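Local coordinates for probable chitinase A (Chromobacterium violaceum, PDB 4TX8), which probably hydrolyses chitin as a family 18 endochitinase, with a small family 5/12 carbohydrate-binding module preceding its barrel-shaped catalytic domain, at residues A[224-229]-A[269-274]; A[188-193]-A[233-238]; A[52-57]-A[68-73]; A[27-32]-A[62-67]. All blocks are in the same frame, centred on the assembly; numbering follows the deposited sequence.

In the fold
From the N terminus, contact 4 opens first at 27-32 and closes at 62-67, and contact 3 starts within that loop at 52-57 and ends beyond it at 68-73. The two therefore cross, and they touch and share a water, knitting the small carbohydrate-binding module together. After strand 71-73 and a linker that is partly unmodelled, the chain enters the family 18 catalytic barrel. There contact 2 joins the loop before helix 193-210 to helix 230-246, while contact 1 joins the loops following strands 214-218 and 251-254. These also cross, since 224-229 lies inside the span of contact 2 and 269-274 lies past it. The pairs sit on opposite sides of the chain's centre and do not touch.

Contact 1: A[224-229]-A[269-274]; sequences GIVVGA and GGNWGA
Val227 and Gly270 hold two turns together through one direct bond and one water. Val227 N donates to Gly270 O at 2.9 Å, and the neighbouring Val226 CA lies 3.2 Å from the same oxygen as a CA-H...O contact. A water then donates to Val227 O and accepts from Gly270 N, at 3.2 Å from that nitrogen. Next to these polar bonds the methyl of Ala274 points at the other loop: its CB lies 3.7 Å from Val227 N and 4.1 Å from Ile225 CG2. Val227 adds CG2, which stands beside its own backbone N and comes within 4.2 Å of Ala274 CB. Turns present these groups. Val226 to Ala229 form a type II turn, and Gly269 to Trp272 a type II' turn whose central peptide supplies the accepting Gly270 O; a further type II turn, Asn271 to Ala274, sets the methyl in place. Ile225 also packs on Leu219 and Tyr275, its side chain about 4 Å from that of the calcium ligand Glu220. The two loops follow the adjacent parallel barrel strands 214-218 and 251-254 and lead into helices 230-246 and 276-281.

Contact 2: A[188-193]-A[233-238]; sequences VTLNNA and SNLVSA
Asn234 reaches out from its helix to Leu190 with the short bond of this contact: ND2 donates to Leu190 O at 2.6 Å, and the N-H...O angle of 175° makes it almost straight. The two groups are not coplanar. The oxygen lies in the plane of the Asn234 amide, but the donor stands above the Leu190 carbonyl plane, 46° out of it. The other end of the same peptide is held as well, because Asn191 N bonds to Gln195 OE1, so the peptide linking Leu190 and Asn191 is fixed from both its oxygen and its nitrogen. Behind the polar bond the chains close up, with Leu190 CB 3.8 Å from Asn234 CB.

This is a joint between successive beta-alpha units of the family 18 TIM barrel: the loop 188-193 follows strand 176-182 and leads into helix 193-210, while Asn234 belongs to helix 230-246, which follows the neighbouring parallel strand 214-218. The apolar half of the joint is made by Leu190. Its CG stands beside the backbone N, anti to the carbonyl carbon (chi1 -64°), and an extended second torsion carries Leu190 CD1 across to Leu235, 3.7 Å from Leu235 CA and 3.8 Å from Leu235 CD1. Ala238, one turn on from Asn234, offers its CB to the same methyl at 4.4 Å. Phe199 of helix 193-210 touches both Leu190 and Ala238, and Val196 touches Asn234. Asn192, just before that helix, is its N-cap residue, and its OD1 accepts from Gln195 N.

Contact 3: A[52-57]-A[68-73]; sequences VAHTAY and PTLWTP
Leu70 lays a methyl squarely on the imidazole of His54. Its CD2 sits 3.6 Å from the centroid of the His54 ring and only 6° off the normal, a CH-pi contact over the centre of one face, while the second methyl reaches the rim, with Leu70 CD1 3.6 Å from His54 NE2. Val52 CB packs against the first methyl from the side, 4.0 Å from Leu70 CD2, roughly at right angles to the direction of the ring. Trp71 approaches His54 differently, near the plane of the imidazole and at its edge, where Trp71 CZ2 comes 3.9 Å from His54 CE1. The ring planes are turned by 74°, an oblique meeting.

Both nitrogens of the imidazole help to hold it in this orientation. The first torsion puts CG between the backbone N and the carbonyl carbon (chi1 75°), folding the ring back along its own chain, where ND1 donates to Val52 O at 2.7 Å. At the other nitrogen a water lies in the ring plane, 2.8 Å from His54 NE2; the same water accepts from Trp71 NE1 at 2.9 Å. Further out, Tyr35 meets Trp71 edge-to-face. Leucine, histidine and tryptophan thus join the short two-stranded sheet of 34-35 and 54-55 to the edge strand 71-73 of the three-stranded antiparallel sheet, a packing of two small sheets within the family 5/12 carbohydrate-binding module.

Contact 4: A[27-32]-A[62-67]; sequences PGWAEG and WNPAAS
Trp29 swings its indole out to Asn63 and Pro64 by holding CG anti to the backbone N (chi1 177°), with the ring turned crosswise at chi2 90°. One face then receives both residues. Pro64 CD stands 3.5 Å from the centroid of the Trp29 five-membered ring, almost on its normal, and Asn63 CA lies 3.7 Å from the centroid of the Trp29 six-membered ring, so two CH-pi contacts cover the indole along its length. At the edge, Trp29 NE1 donates a hydrogen bond to a water lying in the ring plane at 2.8 Å, the water shared with contact 3, which in turn donates to Trp62 O. A second water links Glu31 OE1 to Trp62 N, accepting from that nitrogen at 3.0 Å; the carboxylate is held further by Gly59 N and Asn61 N. The Asn63-Pro64 segment facing the indole is braced by its own turn: Asn63 O accepts from Ser67 OG at 2.8 Å and from Ala66 N at 2.9 Å, the two donors coming from opposite faces of its plane. Tyr43 packs against Asn63 and Pro64, and Tyr35 and Trp71 against Trp29, making this part of the aromatic-rich core of a family 5/12 carbohydrate-binding module.

Contact 1: A[224-229]-A[269-274]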
loop_
_atom_site.group_PDB
_atom_site.type_symbol
_atom_site.label_atom_id
_atom_site.label_comp_id
_atom_site.label_asym_id
_atom_site.label_seq_id
_atom_site.Cartn_x
_atom_site.Cartn_y
_atom_site.Cartn_z
ATOM N N GLY A 224 0.117 15.512 -11.607
ATOM C CA GLY A 224 -0.886 16.239 -12.365
ATOM C C GLY A 224 -1.820 15.323 -13.132
ATOM O O GLY A 224 -2.117 15.553 -14.306
ATOM N N ILE A 225 -2.280 14.269 -12.470
ATOM C CA ILE A 225 -3.207 13.351 -13.106
ATOM C C ILE A 225 -4.612 13.932 -13.018
ATOM O O ILE A 225 -5.305 13.788 -12.007
ATOM C CB ILE A 225 -3.134 11.947 -12.479
ATOM C CG1 ILE A 225 -1.742 11.355 -12.724
ATOM C CG2 ILE A 225 -4.205 11.036 -13.069
ATOM C CD1 ILE A 225 -1.589 9.921 -12.277
ATOM N N VAL A 226 -4.997 14.631 -14.082
ATOM C CA VAL A 226 -6.324 15.207 -14.208
ATOM C C VAL A 226 -6.930 14.773 -15.535
ATOM O O VAL A 226 -6.213 14.341 -16.439
ATOM C CB VAL A 226 -6.302 16.749 -14.129
ATOM C CG1 VAL A 226 -5.772 17.213 -12.779
ATOM C CG2 VAL A 226 -5.476 17.329 -15.265
ATOM N N VAL A 227 -8.250 14.885 -15.644
ATOM C CA VAL A 227 -8.953 14.512 -16.867
ATOM C C VAL A 227 -8.444 15.308 -18.066
ATOM O O VAL A 227 -8.438 16.540 -18.047
ATOM C CB VAL A 227 -10.474 14.723 -16.726
ATOM C CG1 VAL A 227 -11.172 14.504 -18.062
ATOM C CG2 VAL A 227 -11.043 13.795 -15.662
ATOM N N GLY A 228 -8.003 14.596 -19.098
ATOM C CA GLY A 228 -7.562 15.229 -20.327
ATOM C C GLY A 228 -6.070 15.499 -20.406
ATOM O O GLY A 228 -5.568 15.929 -21.444
ATOM N N ALA A 229 -5.355 15.249 -19.314
ATOM C CA ALA A 229 -3.918 15.496 -19.283
ATOM C C ALA A 229 -3.168 14.431 -20.076
ATOM O O ALA A 229 -3.539 13.257 -20.048
ATOM C CB ALA A 229 -3.417 15.542 -17.847
ATOM N N GLY A 269 -13.846 15.358 -13.702
ATOM C CA GLY A 269 -13.139 16.585 -14.021
ATOM C C GLY A 269 -12.060 16.826 -12.984
ATOM O O GLY A 269 -12.196 16.405 -11.835
ATOM N N GLY A 270 -10.986 17.501 -13.378
ATOM C CA GLY A 270 -9.847 17.662 -12.493
ATOM C C GLY A 270 -9.320 16.291 -12.114
ATOM O O GLY A 270 -9.224 15.405 -12.962
ATOM N N ASN A 271 -9.002 16.102 -10.838
ATOM C CA ASN A 271 -8.523 14.810 -10.358
ATOM C C ASN A 271 -9.619 13.753 -10.270
ATOM O O ASN A 271 -9.335 12.555 -10.245
ATOM C CB ASN A 271 -7.873 14.964 -8.985
ATOM C CG ASN A 271 -6.709 15.919 -8.999
ATOM O OD1 ASN A 271 -5.813 15.815 -9.839
ATOM N ND2 ASN A 271 -6.715 16.868 -8.074
ATOM N N TRP A 272 -10.870 14.193 -10.210
ATOM C CA TRP A 272 -11.962 13.271 -9.925
ATOM C C TRP A 272 -12.283 12.380 -11.121
ATOM O O TRP A 272 -12.599 12.857 -12.214
ATOM C CB TRP A 272 -13.192 14.050 -9.443
ATOM C CG TRP A 272 -13.047 14.401 -7.988
ATOM C CD1 TRP A 272 -12.065 15.169 -7.430
ATOM C CD2 TRP A 272 -13.876 13.960 -6.902
ATOM N NE1 TRP A 272 -12.240 15.246 -6.071
ATOM C CE2 TRP A 272 -13.344 14.513 -5.720
ATOM C CE3 TRP A 272 -15.021 13.159 -6.817
ATOM C CZ2 TRP A 272 -13.915 14.293 -4.467
ATOM C CZ3 TRP A 272 -15.589 12.942 -5.570
ATOM C CH2 TRP A 272 -15.036 13.508 -4.413
ATOM N N GLY A 273 -12.166 11.073 -10.898
ATOM C CA GLY A 273 -12.323 10.083 -11.947
ATOM C C GLY A 273 -11.145 10.007 -12.905
ATOM O O GLY A 273 -11.167 9.229 -13.857
ATOM N N ALA A 274 -10.106 10.799 -12.647
ATOM C CA ALA A 274 -9.014 10.970 -13.606
ATOM C C ALA A 274 -8.181 9.706 -13.812
ATOM O O ALA A 274 -7.488 9.576 -14.818
ATOM C CB ALA A 274 -8.113 12.120 -13.174
HETATM O O HOH W 1 -9.644 18.309 -16.175
#

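Contact 2: A[188-193]-A[233-238]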
loop_
_atom_site.group_PDB
_atom_site.type_symbol
_atom_site.label_atom_id
_atom_site.label_comp_id
_atom_site.label_asym_id
_atom_site.label_seq_id
_atom_site.Cartn_x
_atom_site.Cartn_y
_atom_site.Cartn_z
ATOM N N VAL A 188 6.121 12.644 -11.458
ATOM C CA VAL A 188 6.602 12.164 -12.748
ATOM C C VAL A 188 6.067 13.008 -13.901
ATOM O O VAL A 188 4.883 13.338 -13.942
ATOM C CB VAL A 188 6.203 10.694 -12.973
ATOM C CG1 VAL A 188 6.811 10.165 -14.261
ATOM C CG2 VAL A 188 6.636 9.847 -11.789
ATOM N N THR A 189 6.944 13.364 -14.836
ATOM C CA THR A 189 6.524 14.072 -16.041
ATOM C C THR A 189 6.512 13.139 -17.248
ATOM O O THR A 189 7.546 12.598 -17.641
ATOM C CB THR A 189 7.437 15.275 -16.355
ATOM O OG1 THR A 189 8.800 14.839 -16.421
ATOM C CG2 THR A 189 7.299 16.350 -15.287
ATOM N N LEU A 190 5.331 12.954 -17.827
ATOM C CA LEU A 190 5.178 12.162 -19.041
ATOM C C LEU A 190 4.368 12.950 -20.059
ATOM O O LEU A 190 3.225 12.605 -20.361
ATOM C CB LEU A 190 4.502 10.825 -18.740
ATOM C CG LEU A 190 5.262 9.867 -17.823
ATOM C CD1 LEU A 190 4.448 8.605 -17.593
ATOM C CD2 LEU A 190 6.625 9.530 -18.405
ATOM N N ASN A 191 4.970 14.012 -20.583
ATOM C CA ASN A 191 4.269 14.937 -21.464
ATOM C C ASN A 191 4.584 14.724 -22.942
ATOM O O ASN A 191 3.849 15.197 -23.808
ATOM C CB ASN A 191 4.593 16.378 -21.063
ATOM C CG ASN A 191 4.089 16.722 -19.673
ATOM O OD1 ASN A 191 2.926 16.480 -19.345
ATOM N ND2 ASN A 191 4.965 17.276 -18.845
ATOM N N ASN A 192 5.674 14.017 -23.231
ATOM C CA ASN A 192 6.023 13.695 -24.613
ATOM C C ASN A 192 6.690 12.324 -24.737
ATOM O O ASN A 192 7.004 11.686 -23.732
ATOM C CB ASN A 192 6.925 14.785 -25.208
ATOM C CG ASN A 192 8.212 14.985 -24.425
ATOM O OD1 ASN A 192 8.945 14.036 -24.148
ATOM N ND2 ASN A 192 8.494 16.232 -24.066
ATOM N N ALA A 193 6.905 11.885 -25.975
ATOM C CA ALA A 193 7.451 10.557 -26.245
ATOM C C ALA A 193 8.865 10.377 -25.696
ATOM O O ALA A 193 9.269 9.264 -25.359
ATOM C CB ALA A 193 7.433 10.279 -27.745
ATOM N N SER A 233 -2.668 9.210 -20.885
ATOM C CA SER A 233 -2.382 8.310 -22.000
ATOM C C SER A 233 -0.941 7.816 -21.975
ATOM O O SER A 233 -0.676 6.639 -22.220
ATOM C CB SER A 233 -2.656 9.000 -23.338
ATOM O OG SER A 233 -4.034 9.267 -23.501
ATOM N N ASN A 234 -0.012 8.719 -21.681
ATOM C CA ASN A 234 1.405 8.385 -21.734
ATOM C C ASN A 234 1.824 7.391 -20.657
ATOM O O ASN A 234 2.735 6.596 -20.869
ATOM C CB ASN A 234 2.251 9.652 -21.631
ATOM C CG ASN A 234 2.085 10.563 -22.834
ATOM O OD1 ASN A 234 1.645 10.129 -23.899
ATOM N ND2 ASN A 234 2.440 11.832 -22.670
ATOM N N LEU A 235 1.158 7.430 -19.505
ATOM C CA LEU A 235 1.486 6.513 -18.417
ATOM C C LEU A 235 1.128 5.076 -18.789
ATOM O O LEU A 235 1.902 4.155 -18.543
ATOM C CB LEU A 235 0.768 6.923 -17.128
ATOM C CG LEU A 235 1.022 6.064 -15.886
ATOM C CD1 LEU A 235 2.510 5.964 -15.586
ATOM C CD2 LEU A 235 0.268 6.617 -14.680
ATOM N N VAL A 236 -0.045 4.891 -19.387
ATOM C CA VAL A 236 -0.474 3.571 -19.840
ATOM C C VAL A 236 0.492 3.020 -20.883
ATOM O O VAL A 236 0.896 1.858 -20.823
ATOM C CB VAL A 236 -1.896 3.610 -20.431
ATOM C CG1 VAL A 236 -2.236 2.286 -21.101
ATOM C CG2 VAL A 236 -2.910 3.939 -19.346
ATOM N N SER A 237 0.865 3.868 -21.835
ATOM C CA SER A 237 1.811 3.487 -22.877
ATOM C C SER A 237 3.169 3.133 -22.280
ATOM O O SER A 237 3.803 2.162 -22.690
ATOM C CB SER A 237 1.959 4.614 -23.900
ATOM O OG SER A 237 2.906 4.278 -24.897
ATOM N N ALA A 238 3.602 3.922 -21.303
ATOM C CA ALA A 238 4.898 3.715 -20.664
ATOM C C ALA A 238 4.951 2.385 -19.919
ATOM O O ALA A 238 5.925 1.642 -20.033
ATOM C CB ALA A 238 5.209 4.861 -19.719
#

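Contact 3: A[52-57]-A[68-73]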
loop_
_atom_site.group_PDB
_atom_site.type_symbol
_atom_site.label_atom_id
_atom_site.label_comp_id
_atom_site.label_asym_id
_atom_site.label_seq_id
_atom_site.Cartn_x
_atom_site.Cartn_y
_atom_site.Cartn_z
ATOM N N VAL A 52 18.807 3.261 24.946
ATOM C CA VAL A 52 19.404 4.233 25.850
ATOM C C VAL A 52 19.027 3.922 27.291
ATOM O O VAL A 52 17.868 3.622 27.578
ATOM C CB VAL A 52 18.949 5.674 25.509
ATOM C CG1 VAL A 52 19.548 6.671 26.484
ATOM C CG2 VAL A 52 19.314 6.038 24.074
ATOM N N ALA A 53 20.001 3.977 28.194
ATOM C CA ALA A 53 19.714 3.865 29.619
ATOM C C ALA A 53 18.926 5.089 30.062
ATOM O O ALA A 53 19.414 6.214 29.980
ATOM C CB ALA A 53 20.993 3.729 30.426
ATOM N N HIS A 54 17.704 4.866 30.527
ATOM C CA HIS A 54 16.818 5.968 30.877
ATOM C C HIS A 54 15.679 5.511 31.766
ATOM O O HIS A 54 15.428 4.314 31.917
ATOM C CB HIS A 54 16.229 6.597 29.617
ATOM C CG HIS A 54 15.158 5.762 28.991
ATOM N ND1 HIS A 54 15.424 4.561 28.367
ATOM C CD2 HIS A 54 13.816 5.933 28.916
ATOM C CE1 HIS A 54 14.298 4.036 27.925
ATOM N NE2 HIS A 54 13.306 4.849 28.243
ATOM N N THR A 55 14.974 6.483 32.330
ATOM C CA THR A 55 13.746 6.226 33.062
ATOM C C THR A 55 12.562 6.729 32.248
ATOM O O THR A 55 12.614 7.817 31.676
ATOM C CB THR A 55 13.764 6.906 34.444
ATOM O OG1 THR A 55 14.703 6.235 35.291
ATOM C CG2 THR A 55 12.388 6.862 35.089
ATOM N N ALA A 56 11.505 5.930 32.173
ATOM C CA ALA A 56 10.273 6.368 31.533
ATOM C C ALA A 56 9.479 7.208 32.520
ATOM O O ALA A 56 8.567 6.705 33.177
ATOM C CB ALA A 56 9.455 5.176 31.054
ATOM N N TYR A 57 9.838 8.485 32.634
ATOM C CA TYR A 57 9.242 9.358 33.643
ATOM C C TYR A 57 7.730 9.450 33.479
ATOM O O TYR A 57 7.218 9.483 32.360
ATOM C CB TYR A 57 9.864 10.757 33.584
ATOM C CG TYR A 57 11.360 10.766 33.803
ATOM C CD1 TYR A 57 11.900 10.497 35.055
ATOM C CD2 TYR A 57 12.233 11.045 32.759
ATOM C CE1 TYR A 57 13.267 10.499 35.260
ATOM C CE2 TYR A 57 13.603 11.050 32.953
ATOM C CZ TYR A 57 14.114 10.778 34.207
ATOM O OH TYR A 57 15.476 10.780 34.410
ATOM N N PRO A 68 11.268 5.910 19.019
ATOM C CA PRO A 68 12.316 5.158 18.321
ATOM C C PRO A 68 13.734 5.578 18.724
ATOM O O PRO A 68 14.671 4.834 18.448
ATOM C CB PRO A 68 12.048 5.469 16.843
ATOM C CG PRO A 68 11.347 6.773 16.854
ATOM C CD PRO A 68 10.536 6.812 18.115
ATOM N N THR A 69 13.898 6.729 19.369
ATOM C CA THR A 69 15.216 7.093 19.886
ATOM C C THR A 69 15.505 6.339 21.186
ATOM O O THR A 69 16.646 6.305 21.645
ATOM C CB THR A 69 15.357 8.611 20.145
ATOM O OG1 THR A 69 14.499 9.004 21.224
ATOM C CG2 THR A 69 15.019 9.412 18.891
ATOM N N LEU A 70 14.474 5.734 21.774
ATOM C CA LEU A 70 14.628 5.003 23.033
ATOM C C LEU A 70 14.481 3.497 22.869
ATOM O O LEU A 70 15.102 2.723 23.599
ATOM C CB LEU A 70 13.611 5.489 24.070
ATOM C CG LEU A 70 13.859 6.845 24.723
ATOM C CD1 LEU A 70 12.695 7.189 25.638
ATOM C CD2 LEU A 70 15.170 6.834 25.496
ATOM N N TRP A 71 13.648 3.088 21.918
ATOM C CA TRP A 71 13.302 1.681 21.759
ATOM C C TRP A 71 13.380 1.223 20.311
ATOM O O TRP A 71 12.897 1.907 19.406
ATOM C CB TRP A 71 11.891 1.415 22.294
ATOM C CG TRP A 71 11.726 1.723 23.745
ATOM C CD1 TRP A 71 11.230 2.873 24.290
ATOM C CD2 TRP A 71 12.063 0.871 24.845
ATOM N NE1 TRP A 71 11.235 2.786 25.662
ATOM C CE2 TRP A 71 11.742 1.567 26.027
ATOM C CE3 TRP A 71 12.604 -0.415 24.945
ATOM C CZ2 TRP A 71 11.946 1.022 27.291
ATOM C CZ3 TRP A 71 12.804 -0.953 26.198
ATOM C CH2 TRP A 71 12.477 -0.236 27.356
ATOM N N THR A 72 13.983 0.060 20.096
ATOM C CA THR A 72 13.933 -0.581 18.791
ATOM C C THR A 72 13.158 -1.893 18.901
ATOM O O THR A 72 13.339 -2.646 19.858
ATOM C CB THR A 72 15.344 -0.836 18.216
ATOM O OG1 THR A 72 15.241 -1.590 17.002
ATOM C CG2 THR A 72 16.206 -1.598 19.202
ATOM N N PRO A 73 12.271 -2.157 17.930
ATOM C CA PRO A 73 11.484 -3.395 17.917
ATOM C C PRO A 73 12.377 -4.629 17.868
ATOM O O PRO A 73 13.354 -4.635 17.122
ATOM C CB PRO A 73 10.651 -3.275 16.633
ATOM C CG PRO A 73 10.605 -1.811 16.343
ATOM C CD PRO A 73 11.929 -1.275 16.800
HETATM O O HOH W 2 10.570 4.452 27.923
#

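Contact 4: A[27-32]-A[62-67]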
loop_
_atom_site.group_PDB
_atom_site.type_symbol
_atom_site.label_atom_id
_atom_site.label_comp_id
_atom_site.label_asym_id
_atom_site.label_seq_id
_atom_site.Cartn_x
_atom_site.Cartn_y
_atom_site.Cartn_z
ATOM N N PRO A 27 8.779 -8.397 30.695
ATOM C CA PRO A 27 8.016 -7.487 31.555
ATOM C C PRO A 27 7.400 -6.352 30.748
ATOM O O PRO A 27 8.054 -5.809 29.859
ATOM C CB PRO A 27 9.069 -6.958 32.535
ATOM C CG PRO A 27 10.367 -7.118 31.817
ATOM C CD PRO A 27 10.221 -8.367 30.997
ATOM N N GLY A 28 6.152 -6.011 31.049
ATOM C CA GLY A 28 5.474 -4.940 30.343
ATOM C C GLY A 28 6.137 -3.600 30.587
ATOM O O GLY A 28 6.597 -3.317 31.692
ATOM N N TRP A 29 6.201 -2.777 29.545
ATOM C CA TRP A 29 6.723 -1.423 29.674
ATOM C C TRP A 29 5.851 -0.636 30.647
ATOM O O TRP A 29 4.627 -0.733 30.601
ATOM C CB TRP A 29 6.773 -0.736 28.308
ATOM C CG TRP A 29 7.229 0.685 28.359
ATOM C CD1 TRP A 29 8.512 1.137 28.270
ATOM C CD2 TRP A 29 6.403 1.845 28.510
ATOM N NE1 TRP A 29 8.537 2.507 28.358
ATOM C CE2 TRP A 29 7.254 2.967 28.505
ATOM C CE3 TRP A 29 5.025 2.044 28.649
ATOM C CZ2 TRP A 29 6.777 4.268 28.637
ATOM C CZ3 TRP A 29 4.552 3.336 28.778
ATOM C CH2 TRP A 29 5.426 4.431 28.769
ATOM N N ALA A 30 6.477 0.132 31.533
ATOM C CA ALA A 30 5.729 0.887 32.532
ATOM C C ALA A 30 6.440 2.179 32.909
ATOM O O ALA A 30 7.659 2.204 33.077
ATOM C CB ALA A 30 5.492 0.032 33.773
ATOM N N GLU A 31 5.673 3.256 33.038
ATOM C CA GLU A 31 6.242 4.535 33.433
ATOM C C GLU A 31 6.767 4.463 34.862
ATOM O O GLU A 31 6.254 3.707 35.688
ATOM C CB GLU A 31 5.210 5.657 33.287
ATOM C CG GLU A 31 4.884 5.979 31.837
ATOM C CD GLU A 31 4.234 7.336 31.660
ATOM O OE1 GLU A 31 4.454 7.959 30.599
ATOM O OE2 GLU A 31 3.506 7.779 32.571
ATOM N N GLY A 32 7.808 5.239 35.140
ATOM C CA GLY A 32 8.433 5.237 36.449
ATOM C C GLY A 32 9.544 4.210 36.558
ATOM O O GLY A 32 10.205 4.111 37.590
ATOM N N TRP A 62 6.802 8.268 27.011
ATOM C CA TRP A 62 7.912 7.790 26.190
ATOM C C TRP A 62 7.787 6.294 25.904
ATOM O O TRP A 62 8.727 5.529 26.133
ATOM C CB TRP A 62 9.246 8.076 26.879
ATOM C CG TRP A 62 9.560 9.530 27.018
ATOM C CD1 TRP A 62 8.930 10.568 26.395
ATOM C CD2 TRP A 62 10.582 10.112 27.836
ATOM N NE1 TRP A 62 9.498 11.762 26.774
ATOM C CE2 TRP A 62 10.515 11.510 27.657
ATOM C CE3 TRP A 62 11.548 9.589 28.703
ATOM C CZ2 TRP A 62 11.377 12.389 28.314
ATOM C CZ3 TRP A 62 12.406 10.466 29.354
ATOM C CH2 TRP A 62 12.313 11.849 29.155
ATOM N N ASN A 63 6.627 5.873 25.407
ATOM C CA ASN A 63 6.387 4.452 25.180
ATOM C C ASN A 63 7.117 3.968 23.925
ATOM O O ASN A 63 7.426 4.767 23.038
ATOM C CB ASN A 63 4.879 4.161 25.095
ATOM C CG ASN A 63 4.245 4.682 23.820
ATOM O OD1 ASN A 63 4.460 4.139 22.735
ATOM N ND2 ASN A 63 3.438 5.729 23.949
ATOM N N PRO A 64 7.416 2.659 23.856
ATOM C CA PRO A 64 8.190 2.099 22.741
ATOM C C PRO A 64 7.622 2.383 21.344
ATOM O O PRO A 64 8.403 2.543 20.407
ATOM C CB PRO A 64 8.165 0.598 23.034
ATOM C CG PRO A 64 8.084 0.516 24.519
ATOM C CD PRO A 64 7.191 1.660 24.921
ATOM N N ALA A 65 6.302 2.448 21.201
ATOM C CA ALA A 65 5.703 2.700 19.891
ATOM C C ALA A 65 5.867 4.156 19.479
ATOM O O ALA A 65 5.816 4.491 18.296
ATOM C CB ALA A 65 4.227 2.313 19.891
ATOM N N ALA A 66 6.071 5.023 20.461
ATOM C CA ALA A 66 6.163 6.450 20.197
ATOM C C ALA A 66 7.600 6.966 20.253
ATOM O O ALA A 66 7.851 8.126 19.946
ATOM C CB ALA A 66 5.296 7.214 21.190
ATOM N N SER A 67 8.547 6.116 20.635
ATOM C CA SER A 67 9.894 6.609 20.920
ATOM C C SER A 67 11.012 5.752 20.326
ATOM O O SER A 67 11.643 4.971 21.035
ATOM C CB SER A 67 10.077 6.719 22.435
ATOM O OG SER A 67 8.888 7.204 23.039
HETATM O O HOH W 2 10.570 4.452 27.923
HETATM O O HOH W 3 7.256 7.807 29.967
#